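Local coordinates for sulfur oxidation protein soxB (Thermus thermophilus, PDB 2WDD), which acts as a thiosulfohydrolase of the Sox sulfur-oxidation pathway, hydrolysing a sulfur-sulfur bond, as of cysteine S-thiosulfonate, with manganese bound in its active site, at residues V89-L94 and G407-P412; T362-S367 and V529-L534; T369-R374 and D382-E387; A423-T428 and A505-R510. All coordinates share one frame; numbering follows the deposited sequence. Where two conformers were deposited one is given.

In the fold
Contact 1 ties helix 91-98 to the loop between strands 398-401 and 415-416, while the other three lie within the later half of the chain. Contacts 2 and 3 have centres about 13 Å apart, contacts 3 and 4 about 14 Å, and contacts 1 and 4 about 23 Å. Contact 3 is nested along the chain inside the loops closed by contacts 1 and 2, and contact 4 inside that of contact 2. Helix 526-537 reaches both helix 380-392 and helix 418-425 through Leu530, and Leu371 of contact 3 meets Ile410 of contact 1. Contacts 3 and 4 bring side chains to about 11 Å from a manganese ion, while contact 2 lies farther off.

Contact 1 of 4, residues V89-L94 and G407-P412; sequences VDFVEL and GTTILP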
loop_
_atom_site.group_PDB
_atom_site.type_symbol
_atom_site.label_atom_id
_atom_site.label_comp_id
_atom_site.label_asym_id
_atom_site.label_seq_id
_atom_site.Cartn_x
_atom_site.Cartn_y
_atom_site.Cartn_z
ATOM N N VAL A 89 13.110 3.123 -12.715
ATOM C CA VAL A 89 14.023 3.507 -13.800
ATOM C C VAL A 89 13.508 4.768 -14.506
ATOM O O VAL A 89 12.331 4.851 -14.835
ATOM C CB VAL A 89 14.255 2.328 -14.777
ATOM C CG1 VAL A 89 15.036 2.779 -16.015
ATOM C CG2 VAL A 89 15.001 1.201 -14.059
ATOM N N ASP A 90 14.392 5.749 -14.690
ATOM C CA ASP A 90 14.052 7.024 -15.349
ATOM C C ASP A 90 12.953 7.804 -14.655
ATOM O O ASP A 90 12.320 8.663 -15.272
ATOM C CB ASP A 90 13.641 6.810 -16.817
ATOM C CG ASP A 90 14.625 5.953 -17.596
ATOM O OD1 ASP A 90 15.848 6.107 -17.403
ATOM O OD2 ASP A 90 14.161 5.165 -18.445
ATOM N N PHE A 91 12.710 7.521 -13.380
ATOM C CA PHE A 91 11.571 8.135 -12.710
ATOM C C PHE A 91 11.385 9.637 -12.835
ATOM O O PHE A 91 10.323 10.091 -13.271
ATOM C CB PHE A 91 11.419 7.692 -11.260
ATOM C CG PHE A 91 10.181 8.232 -10.611
ATOM C CD1 PHE A 91 8.946 7.639 -10.841
ATOM C CD2 PHE A 91 10.233 9.389 -9.850
ATOM C CE1 PHE A 91 7.787 8.156 -10.262
ATOM C CE2 PHE A 91 9.083 9.932 -9.299
ATOM C CZ PHE A 91 7.857 9.311 -9.498
ATOM N N VAL A 92 12.366 10.413 -12.390
ATOM C CA VAL A 92 12.186 11.856 -12.429
ATOM C C VAL A 92 11.913 12.339 -13.852
ATOM O O VAL A 92 10.997 13.135 -14.076
ATOM C CB VAL A 92 13.351 12.609 -11.786
ATOM C CG1 VAL A 92 13.173 14.115 -11.985
ATOM C CG2 VAL A 92 13.458 12.258 -10.304
ATOM N N GLU A 93 12.699 11.844 -14.810
ATOM C CA GLU A 93 12.522 12.247 -16.200
ATOM C C GLU A 93 11.110 11.938 -16.688
ATOM O O GLU A 93 10.460 12.787 -17.306
ATOM C CB GLU A 93 13.561 11.571 -17.100
ATOM C CG GLU A 93 14.997 11.949 -16.769
ATOM C CD GLU A 93 15.989 11.499 -17.825
ATOM O OE1 GLU A 93 15.772 11.798 -19.019
ATOM O OE2 GLU A 93 16.999 10.863 -17.460
ATOM N N LEU A 94 10.619 10.742 -16.384
ATOM C CA LEU A 94 9.275 10.360 -16.809
ATOM C C LEU A 94 8.172 11.103 -16.058
ATOM O O LEU A 94 7.107 11.361 -16.614
ATOM C CB LEU A 94 9.081 8.843 -16.740
ATOM C CG LEU A 94 10.043 8.096 -17.669
ATOM C CD1 LEU A 94 9.751 6.600 -17.660
ATOM C CD2 LEU A 94 9.972 8.663 -19.096
ATOM N N GLY A 407 2.348 6.330 0.899
ATOM C CA GLY A 407 3.153 7.534 0.911
ATOM C C GLY A 407 3.027 8.262 -0.417
ATOM O O GLY A 407 2.032 8.126 -1.131
ATOM N N THR A 408 4.044 9.050 -0.746
ATOM C CA THR A 408 4.028 9.844 -1.964
ATOM C C THR A 408 5.481 10.103 -2.328
ATOM O O THR A 408 6.387 9.692 -1.597
ATOM C CB THR A 408 3.193 11.124 -1.733
ATOM O OG1 THR A 408 2.913 11.775 -2.976
ATOM C CG2 THR A 408 3.925 12.082 -0.812
ATOM N N THR A 409 5.713 10.761 -3.453
ATOM C CA THR A 409 7.073 11.026 -3.895
ATOM C C THR A 409 7.217 12.514 -4.213
ATOM O O THR A 409 6.419 13.055 -4.963
ATOM C CB THR A 409 7.406 10.170 -5.145
ATOM O OG1 THR A 409 7.186 8.778 -4.864
ATOM C CG2 THR A 409 8.846 10.374 -5.569
ATOM N N ILE A 410 8.234 13.159 -3.648
ATOM C CA ILE A 410 8.482 14.591 -3.888
ATOM C C ILE A 410 9.594 14.739 -4.916
ATOM O O ILE A 410 10.678 14.188 -4.755
ATOM C CB ILE A 410 8.885 15.301 -2.581
ATOM C CG1 ILE A 410 7.902 14.954 -1.466
ATOM C CG2 ILE A 410 8.965 16.813 -2.790
ATOM C CD1 ILE A 410 6.507 15.351 -1.794
ATOM N N LEU A 411 9.331 15.499 -5.971
ATOM C CA LEU A 411 10.321 15.674 -7.030
ATOM C C LEU A 411 11.338 16.738 -6.659
ATOM O O LEU A 411 11.069 17.611 -5.830
ATOM C CB LEU A 411 9.631 16.094 -8.328
ATOM C CG LEU A 411 8.596 15.136 -8.925
ATOM C CD1 LEU A 411 8.096 15.706 -10.272
ATOM C CD2 LEU A 411 9.236 13.767 -9.118
ATOM N N PRO A 412 12.494 16.726 -7.329
ATOM C CA PRO A 412 13.475 17.781 -7.057
ATOM C C PRO A 412 12.853 19.142 -7.353
ATOM O O PRO A 412 12.184 19.323 -8.377
ATOM C CB PRO A 412 14.587 17.487 -8.069
ATOM C CG PRO A 412 14.468 16.016 -8.341
ATOM C CD PRO A 412 13.002 15.728 -8.290
#
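Phe91, in the first turn of helix 91-98, sends its ring toward the loop 407-412 and meets Thr409 and Leu411 together. Just before it, Asp90 stands at the N-cap position; its carbonyl O accepts Leu94 N at 2.9 Å to close the opening turn, while its carboxylate goes to a salt bridge with Arg78. The Phe91 ring is carried outward because CG lies opposite the backbone N (chi1 -175°), and the atom that does the touching is CE2. It sits 3.8 Å from the methyl CG2 of Thr409, which approaches from the opposite direction, and the same CE2 is 3.8 Å from Leu411 CD2, whose side chain crosses that of Phe91 at about a right angle. Thr409 offers its methyl to the ring, its OG1 being engaged by Met47 N in a hydrogen bond, and Met47 also packs on Phe91. One residue on, Val92 meets Pro412 with both methyls: CG1 and CG2 each lie 4.0 Å from Pro412 CD, an even van der Waals packing. Beyond the first turn the same helix keeps hold of the loop, Ala95 and Arg96 packing on Leu411 and Arg96 giving a hydrogen bond to Pro412 O. The contact is a buried apolar seam between the start of a helix and an extended loop, and it docks a loop of the 5'-nucleotidase C-terminal family region onto helix 91-98 from the N-terminal part of the chain.

Contact 2 of 4, residues T362-S367 and V529-L534; sequences TPLAVS and VLAEYL
Leu534 and Ala365 meet through their CB atoms, 3.9 Å apart, with each side chain directed at the opposing segment. The methyl of Ala365 rests on three atoms of the leucine, all on its helix side: besides CB, Leu534 CD2 comes to 4.1 Å of it, and the carbonyl O of Leu534 to 3.6 Å. The helix backbone places CB and the carbonyl O; chi1 -64°, with CG anti to the carbonyl carbon, brings CD2 round to the methyl as well. Leu364 also points at the helix. Its CB lies 4.2 Å from Leu534 CB, while its outer branch runs on to the preceding turn, where CD1 reaches Ala531 CB at 4.4 Å. Ala531 and Leu534, three residues apart, thus present one face of helix 526-537 to residues 364-365. Strand 365-367 is the middle one of a small mixed sheet, flanked by 415-416 and 539-540, and the helix lies across it before the chain turns into strand 539-540. Leu534 accordingly touches Ile416 and Val540 as well. Leu364 O and Leu534 O, both acceptors, stand 3.3 Å apart without bonding. Trp418 of helix 418-425 touches both Leu364 and Ala531.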
loop_
_atom_site.group_PDB
_atom_site.type_symbol
_atom_site.label_atom_id
_atom_site.label_comp_id
_atom_site.label_asym_id
_atom_site.label_seq_id
_atom_site.Cartn_x
_atom_site.Cartn_y
_atom_site.Cartn_z
ATOM N N THR A 362 0.144 25.238 1.456
ATOM C CA THR A 362 1.214 26.225 1.517
ATOM C C THR A 362 2.538 25.479 1.657
ATOM O O THR A 362 2.631 24.495 2.391
ATOM C CB THR A 362 1.008 27.232 2.660
ATOM O OG1 THR A 362 -0.285 27.834 2.534
ATOM C CG2 THR A 362 2.079 28.322 2.607
ATOM N N PRO A 363 3.576 25.933 0.946
ATOM C CA PRO A 363 4.836 25.196 1.091
ATOM C C PRO A 363 5.418 25.311 2.493
ATOM O O PRO A 363 5.418 26.393 3.095
ATOM C CB PRO A 363 5.771 25.887 0.089
ATOM C CG PRO A 363 4.870 26.578 -0.872
ATOM C CD PRO A 363 3.665 26.984 -0.080
ATOM N N LEU A 364 5.916 24.191 3.005
ATOM C CA LEU A 364 6.583 24.166 4.292
ATOM C C LEU A 364 8.078 24.307 4.033
ATOM O O LEU A 364 8.786 25.004 4.759
ATOM C CB LEU A 364 6.303 22.857 5.026
ATOM C CG LEU A 364 4.892 22.641 5.564
ATOM C CD1 LEU A 364 4.752 21.199 6.008
ATOM C CD2 LEU A 364 4.628 23.592 6.737
ATOM N N ALA A 365 8.550 23.650 2.979
ATOM C CA ALA A 365 9.952 23.726 2.594
ATOM C C ALA A 365 10.067 23.208 1.175
ATOM O O ALA A 365 9.144 22.579 0.666
ATOM C CB ALA A 365 10.819 22.870 3.524
ATOM N N VAL A 366 11.198 23.475 0.543
ATOM C CA VAL A 366 11.449 22.965 -0.802
ATOM C C VAL A 366 12.446 21.814 -0.727
ATOM O O VAL A 366 13.469 21.906 -0.040
ATOM C CB VAL A 366 11.959 24.076 -1.743
ATOM C CG1 VAL A 366 12.480 23.476 -3.058
ATOM C CG2 VAL A 366 10.846 25.071 -2.005
ATOM N N SER A 367 12.146 20.720 -1.422
ATOM C CA SER A 367 13.080 19.605 -1.476
ATOM C C SER A 367 13.935 19.746 -2.724
ATOM O O SER A 367 13.417 19.852 -3.839
ATOM C CB SER A 367 12.347 18.264 -1.540
ATOM O OG SER A 367 13.298 17.219 -1.495
ATOM N N VAL A 529 6.310 17.405 14.441
ATOM C CA VAL A 529 7.757 17.508 14.529
ATOM C C VAL A 529 8.310 17.844 13.148
ATOM O O VAL A 529 9.167 18.717 12.994
ATOM C CB VAL A 529 8.361 16.187 15.080
ATOM C CG1 VAL A 529 9.879 16.234 15.088
ATOM C CG2 VAL A 529 7.819 15.885 16.479
ATOM N N LEU A 530 7.800 17.154 12.130
ATOM C CA LEU A 530 8.257 17.399 10.774
ATOM C C LEU A 530 7.990 18.817 10.311
ATOM O O LEU A 530 8.863 19.448 9.717
ATOM C CB LEU A 530 7.608 16.419 9.806
ATOM C CG LEU A 530 8.062 14.980 10.039
ATOM C CD1 LEU A 530 7.264 14.052 9.159
ATOM C CD2 LEU A 530 9.564 14.840 9.760
ATOM N N ALA A 531 6.786 19.316 10.576
ATOM C CA ALA A 531 6.435 20.667 10.164
ATOM C C ALA A 531 7.335 21.684 10.875
ATOM O O ALA A 531 7.800 22.624 10.252
ATOM C CB ALA A 531 4.961 20.963 10.407
ATOM N N GLU A 532 7.611 21.461 12.158
ATOM C CA GLU A 532 8.485 22.353 12.917
ATOM C C GLU A 532 9.869 22.429 12.277
ATOM O O GLU A 532 10.443 23.510 12.111
ATOM C CB GLU A 532 8.618 21.856 14.358
ATOM C CG GLU A 532 7.607 22.456 15.308
ATOM C CD GLU A 532 7.756 21.935 16.722
ATOM O OE1 GLU A 532 8.836 21.413 17.063
ATOM O OE2 GLU A 532 6.785 22.040 17.490
ATOM N N TYR A 533 10.416 21.270 11.925
ATOM C CA TYR A 533 11.730 21.198 11.314
ATOM C C TYR A 533 11.731 21.865 9.939
ATOM O O TYR A 533 12.569 22.715 9.650
ATOM C CB TYR A 533 12.143 19.736 11.161
ATOM C CG TYR A 533 13.426 19.533 10.386
ATOM C CD1 TYR A 533 14.647 19.929 10.910
ATOM C CD2 TYR A 533 13.407 18.959 9.121
ATOM C CE1 TYR A 533 15.835 19.711 10.208
ATOM C CE2 TYR A 533 14.582 18.743 8.416
ATOM C CZ TYR A 533 15.786 19.133 8.954
ATOM O OH TYR A 533 16.949 18.912 8.243
ATOM N N LEU A 534 10.801 21.453 9.082
ATOM C CA LEU A 534 10.735 21.982 7.723
ATOM C C LEU A 534 10.545 23.496 7.652
ATOM O O LEU A 534 11.216 24.164 6.860
ATOM C CB LEU A 534 9.642 21.270 6.917
ATOM C CG LEU A 534 9.875 19.770 6.691
ATOM C CD1 LEU A 534 8.651 19.152 6.010
ATOM C CD2 LEU A 534 11.123 19.535 5.847
#

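Contact 3 of 4, residues T369-R374 and D382-E387; sequences TLLYKR and DQLVGE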
loop_
_atom_site.group_PDB
_atom_site.type_symbol
_atom_site.label_atom_id
_atom_site.label_comp_id
_atom_site.label_asym_id
_atom_site.label_seq_id
_atom_site.Cartn_x
_atom_site.Cartn_y
_atom_site.Cartn_z
ATOM N N THR A 369 16.029 17.493 -3.866
ATOM C CA THR A 369 16.185 16.218 -4.545
ATOM C C THR A 369 14.983 15.307 -4.306
ATOM O O THR A 369 14.092 15.629 -3.536
ATOM C CB THR A 369 17.491 15.524 -4.137
ATOM O OG1 THR A 369 17.439 15.222 -2.742
ATOM C CG2 THR A 369 18.695 16.437 -4.398
ATOM N N LEU A 370 14.975 14.169 -4.993
ATOM C CA LEU A 370 13.871 13.219 -4.913
ATOM C C LEU A 370 13.689 12.621 -3.530
ATOM O O LEU A 370 14.618 12.024 -2.988
ATOM C CB LEU A 370 14.160 12.057 -5.861
ATOM C CG LEU A 370 13.019 11.051 -6.053
ATOM C CD1 LEU A 370 11.858 11.711 -6.774
ATOM C CD2 LEU A 370 13.540 9.827 -6.829
ATOM N N LEU A 371 12.478 12.729 -2.995
ATOM C CA LEU A 371 12.141 12.105 -1.714
ATOM C C LEU A 371 11.171 10.960 -2.034
ATOM O O LEU A 371 10.059 11.189 -2.519
ATOM C CB LEU A 371 11.467 13.110 -0.768
ATOM C CG LEU A 371 12.379 14.240 -0.286
ATOM C CD1 LEU A 371 11.582 15.263 0.533
ATOM C CD2 LEU A 371 13.531 13.643 0.562
ATOM N N TYR A 372 11.628 9.729 -1.825
ATOM C CA TYR A 372 10.791 8.556 -2.085
ATOM C C TYR A 372 10.697 7.751 -0.794
ATOM O O TYR A 372 11.550 7.871 0.089
ATOM C CB TYR A 372 11.355 7.692 -3.228
ATOM C CG TYR A 372 12.748 7.149 -2.976
ATOM C CD1 TYR A 372 12.931 5.880 -2.432
ATOM C CD2 TYR A 372 13.881 7.903 -3.273
ATOM C CE1 TYR A 372 14.204 5.357 -2.241
ATOM C CE2 TYR A 372 15.148 7.403 -3.062
ATOM C CZ TYR A 372 15.311 6.139 -2.515
ATOM O OH TYR A 372 16.571 5.625 -2.312
ATOM N N LYS A 373 9.654 6.935 -0.702
ATOM C CA LYS A 373 9.374 6.164 0.498
ATOM C C LYS A 373 9.556 4.656 0.388
ATOM O O LYS A 373 10.056 4.016 1.311
ATOM C CB LYS A 373 7.921 6.426 0.927
ATOM C CG LYS A 373 7.404 5.469 2.006
ATOM C CD LYS A 373 7.921 5.895 3.378
ATOM C CE LYS A 373 7.562 4.889 4.477
ATOM N NZ LYS A 373 7.742 5.516 5.826
ATOM N N ARG A 374 9.111 4.069 -0.716
ATOM C CA ARG A 374 9.139 2.618 -0.850
ATOM C C ARG A 374 10.492 1.995 -1.149
ATOM O O ARG A 374 11.218 2.465 -2.024
ATOM C CB ARG A 374 8.098 2.149 -1.866
ATOM C CG ARG A 374 6.659 2.427 -1.451
ATOM C CD ARG A 374 5.785 1.201 -1.665
ATOM N NE ARG A 374 6.430 -0.014 -1.176
ATOM C CZ ARG A 374 6.391 -1.186 -1.803
ATOM N NH1 ARG A 374 7.005 -2.236 -1.281
ATOM N NH2 ARG A 374 5.718 -1.316 -2.937
ATOM N N ASP A 382 12.459 8.608 4.493
ATOM C CA ASP A 382 12.649 8.162 5.870
ATOM C C ASP A 382 13.920 8.733 6.478
ATOM O O ASP A 382 13.985 8.989 7.690
ATOM C CB ASP A 382 12.594 6.642 5.985
ATOM C CG ASP A 382 11.217 6.091 5.681
ATOM O OD1 ASP A 382 10.229 6.563 6.285
ATOM O OD2 ASP A 382 11.104 5.261 4.758
ATOM N N GLN A 383 14.930 8.969 5.645
ATOM C CA GLN A 383 16.131 9.596 6.161
ATOM C C GLN A 383 15.801 11.029 6.581
ATOM O O GLN A 383 16.255 11.489 7.632
ATOM C CB GLN A 383 17.301 9.554 5.179
ATOM C CG GLN A 383 18.476 10.339 5.736
ATOM C CD GLN A 383 19.750 10.182 4.959
ATOM O OE1 GLN A 383 19.990 9.153 4.340
ATOM N NE2 GLN A 383 20.615 11.194 5.038
ATOM N N LEU A 384 15.000 11.729 5.782
ATOM C CA LEU A 384 14.610 13.093 6.125
ATOM C C LEU A 384 13.924 13.111 7.492
ATOM O O LEU A 384 14.221 13.959 8.340
ATOM C CB LEU A 384 13.676 13.658 5.051
ATOM C CG LEU A 384 13.151 15.081 5.246
ATOM C CD1 LEU A 384 12.637 15.629 3.920
ATOM C CD2 LEU A 384 12.049 15.099 6.292
ATOM N N VAL A 385 13.006 12.169 7.715
ATOM C CA VAL A 385 12.314 12.106 8.998
ATOM C C VAL A 385 13.333 11.879 10.123
ATOM O O VAL A 385 13.267 12.517 11.176
ATOM C CB VAL A 385 11.220 11.026 8.992
ATOM C CG1 VAL A 385 10.636 10.838 10.407
ATOM C CG2 VAL A 385 10.124 11.383 7.995
ATOM N N GLY A 386 14.307 11.002 9.892
ATOM C CA GLY A 386 15.332 10.739 10.878
ATOM C C GLY A 386 16.111 11.998 11.206
ATOM O O GLY A 386 16.380 12.270 12.377
ATOM N N GLU A 387 16.461 12.766 10.172
ATOM C CA GLU A 387 17.187 14.023 10.371
ATOM C C GLU A 387 16.337 15.049 11.117
ATOM O O GLU A 387 16.852 15.786 11.975
ATOM C CB GLU A 387 17.644 14.596 9.030
ATOM C CG GLU A 387 18.679 13.713 8.331
ATOM C CD GLU A 387 19.200 14.325 7.047
ATOM O OE1 GLU A 387 18.898 15.507 6.783
ATOM O OE2 GLU A 387 19.924 13.633 6.311
#
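The carboxylate of Asp382 is gripped by the ammonium group of Lys373, whose NZ meets the syn lone pair of OD1, the side on which OD2 also lies, at 2.7 Å. Lysine methylenes follow the charge in, Lys373 CD standing 3.5 Å from Asp382 OD2. A second carboxylate, with a flat amide as its partner, belongs to the helix itself: Gln383 NE2 donates to Glu387 OE2 at 2.8 Å, with an N-H...O angle of 173°, the oxygen being 5° out of the amide plane and met almost end-on. Lys373 gets there by a kink in its chain, chi2 79°, and crosses the aspartate at about a right angle. Arg468 (salt bridge) and Ser379 OG (hydrogen bond) hold Asp382 OD2, and Lys373 NZ also donates to Pro402 O; both carboxylate oxygens have partners, and the two cations would probably favour the charged aspartate. After the loop 369-374 the chain turns back, so that the early turns of helix 380-392 pack against it, and Thr380 OG1 bonds to Leu370 O and Tyr372 N. With a methionine in place of Lys373, Asp382 OD1 would probably lose its charged mate and Pro402 O its donor. Farther along, Leu371 CD1 touches Leu384 CD1 at 3.6 Å, a contact doubtful for the second conformer of Leu384. Lys373 lies about 9 Å, side chain to side chain, from the manganese ligand His288.

Contact 4 of 4, residues A423-T428 and A505-R510; sequences AYTGFT and AAYGGR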
loop_
_atom_site.group_PDB
_atom_site.type_symbol
_atom_site.label_atom_id
_atom_site.label_comp_id
_atom_site.label_asym_id
_atom_site.label_seq_id
_atom_site.Cartn_x
_atom_site.Cartn_y
_atom_site.Cartn_z
ATOM N N ALA A 423 0.148 12.434 3.793
ATOM C CA ALA A 423 0.301 11.276 2.901
ATOM C C ALA A 423 1.394 10.322 3.402
ATOM O O ALA A 423 1.319 9.114 3.193
ATOM C CB ALA A 423 0.630 11.727 1.488
ATOM N N TYR A 424 2.425 10.877 4.033
ATOM C CA TYR A 424 3.533 10.082 4.535
ATOM C C TYR A 424 3.347 9.588 5.964
ATOM O O TYR A 424 3.912 8.557 6.347
ATOM C CB TYR A 424 4.800 10.937 4.550
ATOM C CG TYR A 424 5.497 11.124 3.225
ATOM C CD1 TYR A 424 6.014 10.034 2.524
ATOM C CD2 TYR A 424 5.811 12.410 2.775
ATOM C CE1 TYR A 424 6.769 10.225 1.356
ATOM C CE2 TYR A 424 6.565 12.617 1.618
ATOM C CZ TYR A 424 7.028 11.522 0.903
ATOM O OH TYR A 424 7.781 11.735 -0.238
ATOM N N THR A 425 2.682 10.394 6.796
ATOM C CA THR A 425 2.623 10.095 8.224
ATOM C C THR A 425 1.237 10.201 8.839
ATOM O O THR A 425 1.107 10.310 10.071
ATOM C CB THR A 425 3.601 11.003 9.023
ATOM O OG1 THR A 425 3.168 12.370 8.949
ATOM C CG2 THR A 425 5.036 10.892 8.504
ATOM N N GLY A 426 0.214 10.175 7.990
ATOM C CA GLY A 426 -1.166 10.298 8.416
ATOM C C GLY A 426 -1.756 9.074 9.087
ATOM O O GLY A 426 -2.797 8.562 8.651
ATOM N N PHE A 427 -1.083 8.580 10.122
ATOM C CA PHE A 427 -1.613 7.497 10.956
ATOM C C PHE A 427 -2.649 8.142 11.872
ATOM O O PHE A 427 -2.465 9.276 12.310
ATOM C CB PHE A 427 -0.530 6.972 11.913
ATOM C CG PHE A 427 0.621 6.294 11.231
ATOM C CD1 PHE A 427 0.687 4.903 11.170
ATOM C CD2 PHE A 427 1.672 7.037 10.710
ATOM C CE1 PHE A 427 1.775 4.256 10.566
ATOM C CE2 PHE A 427 2.753 6.404 10.089
ATOM C CZ PHE A 427 2.787 5.021 9.989
ATOM N N THR A 428 -3.672 7.395 12.270
ATOM C CA THR A 428 -4.601 7.942 13.259
ATOM C C THR A 428 -3.928 7.878 14.638
ATOM O O THR A 428 -4.474 8.398 15.619
ATOM C CB THR A 428 -5.923 7.164 13.303
ATOM O OG1 THR A 428 -5.642 5.774 13.484
ATOM C CG2 THR A 428 -6.765 7.415 12.035
ATOM N N ALA A 505 13.882 6.641 19.059
ATOM C CA ALA A 505 12.630 7.322 18.761
ATOM C C ALA A 505 11.915 6.442 17.753
ATOM O O ALA A 505 12.557 5.771 16.959
ATOM C CB ALA A 505 12.879 8.713 18.178
ATOM N N ALA A 506 10.592 6.381 17.832
ATOM C CA ALA A 506 9.832 5.555 16.891
ATOM C C ALA A 506 8.431 6.100 16.772
ATOM O O ALA A 506 7.910 6.686 17.714
ATOM C CB ALA A 506 9.778 4.108 17.378
ATOM N N TYR A 507 7.804 5.872 15.624
ATOM C CA TYR A 507 6.413 6.253 15.436
ATOM C C TYR A 507 5.789 5.250 14.463
ATOM O O TYR A 507 6.505 4.573 13.712
ATOM C CB TYR A 507 6.287 7.686 14.883
ATOM C CG TYR A 507 6.676 7.826 13.430
ATOM C CD1 TYR A 507 5.703 7.808 12.437
ATOM C CD2 TYR A 507 7.999 8.050 13.051
ATOM C CE1 TYR A 507 6.026 7.955 11.111
ATOM C CE2 TYR A 507 8.342 8.172 11.701
ATOM C CZ TYR A 507 7.332 8.135 10.741
ATOM O OH TYR A 507 7.604 8.280 9.397
ATOM N N GLY A 508 4.468 5.133 14.513
ATOM C CA GLY A 508 3.720 4.261 13.609
ATOM C C GLY A 508 3.776 2.769 13.888
ATOM O O GLY A 508 3.441 1.964 13.002
ATOM N N GLY A 509 4.150 2.379 15.106
ATOM C CA GLY A 509 4.246 0.975 15.453
ATOM C C GLY A 509 4.130 0.716 16.941
ATOM O O GLY A 509 3.444 1.452 17.656
ATOM N N ARG A 510 4.803 -0.331 17.400
ATOM C CA ARG A 510 4.743 -0.758 18.796
ATOM C C ARG A 510 6.098 -0.878 19.472
ATOM O O ARG A 510 6.197 -1.427 20.567
ATOM C CB ARG A 510 4.103 -2.147 18.868
ATOM C CG ARG A 510 2.648 -2.156 18.545
ATOM C CD ARG A 510 2.139 -3.579 18.485
ATOM N NE ARG A 510 0.726 -3.584 18.190
ATOM C CZ ARG A 510 -0.054 -4.647 18.305
ATOM N NH1 ARG A 510 0.450 -5.803 18.721
ATOM N NH2 ARG A 510 -1.341 -4.537 18.022
HETATM O O HOH W 1 6.659 8.091 6.884
#
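Phe427 and Gly508 bring the two backbones closest, with CA atoms 6.8 Å apart, just after the inverse gamma turn centred on Gly426 and where Gly508 takes a positive phi of 76°. The glycine lies over one face of the Phe427 ring: its CA is 3.9 Å from the ring centroid, in a CH-pi contact displaced toward the rim, where Phe427 CE1 is 3.6 Å away. A side chain at Gly508 would run into Phe427 CZ. Phe427 CE2 comes to the edge of the Tyr507 ring, 3.8 Å from CE1, but the rings meet obliquely, centroids 6.0 Å apart and planes at 89°. Tyr507 CG stands between the backbone N and the carbonyl carbon (chi1 73°), which swings the ring toward Phe427 and Thr425. Thr425 turns its methyl CG2 to Tyr507 OH at 3.8 Å, its own OG1 being hydrogen-bonded to Leu421 O. Tyr507 OH is tied to a water in its ring plane, 2.7 Å away, which donates to Tyr424 O, linking strand 501-507 to helix 418-425. Trimming Phe427 to an alanine would probably open a gap over Gly508 CA and leave the Tyr507 edge without that neighbour. The Phe427 side chain is about 9 Å from those of His38 and His163, beside the two-manganese site, consistent with an active site set between two domains as in the 5'-nucleotidase family.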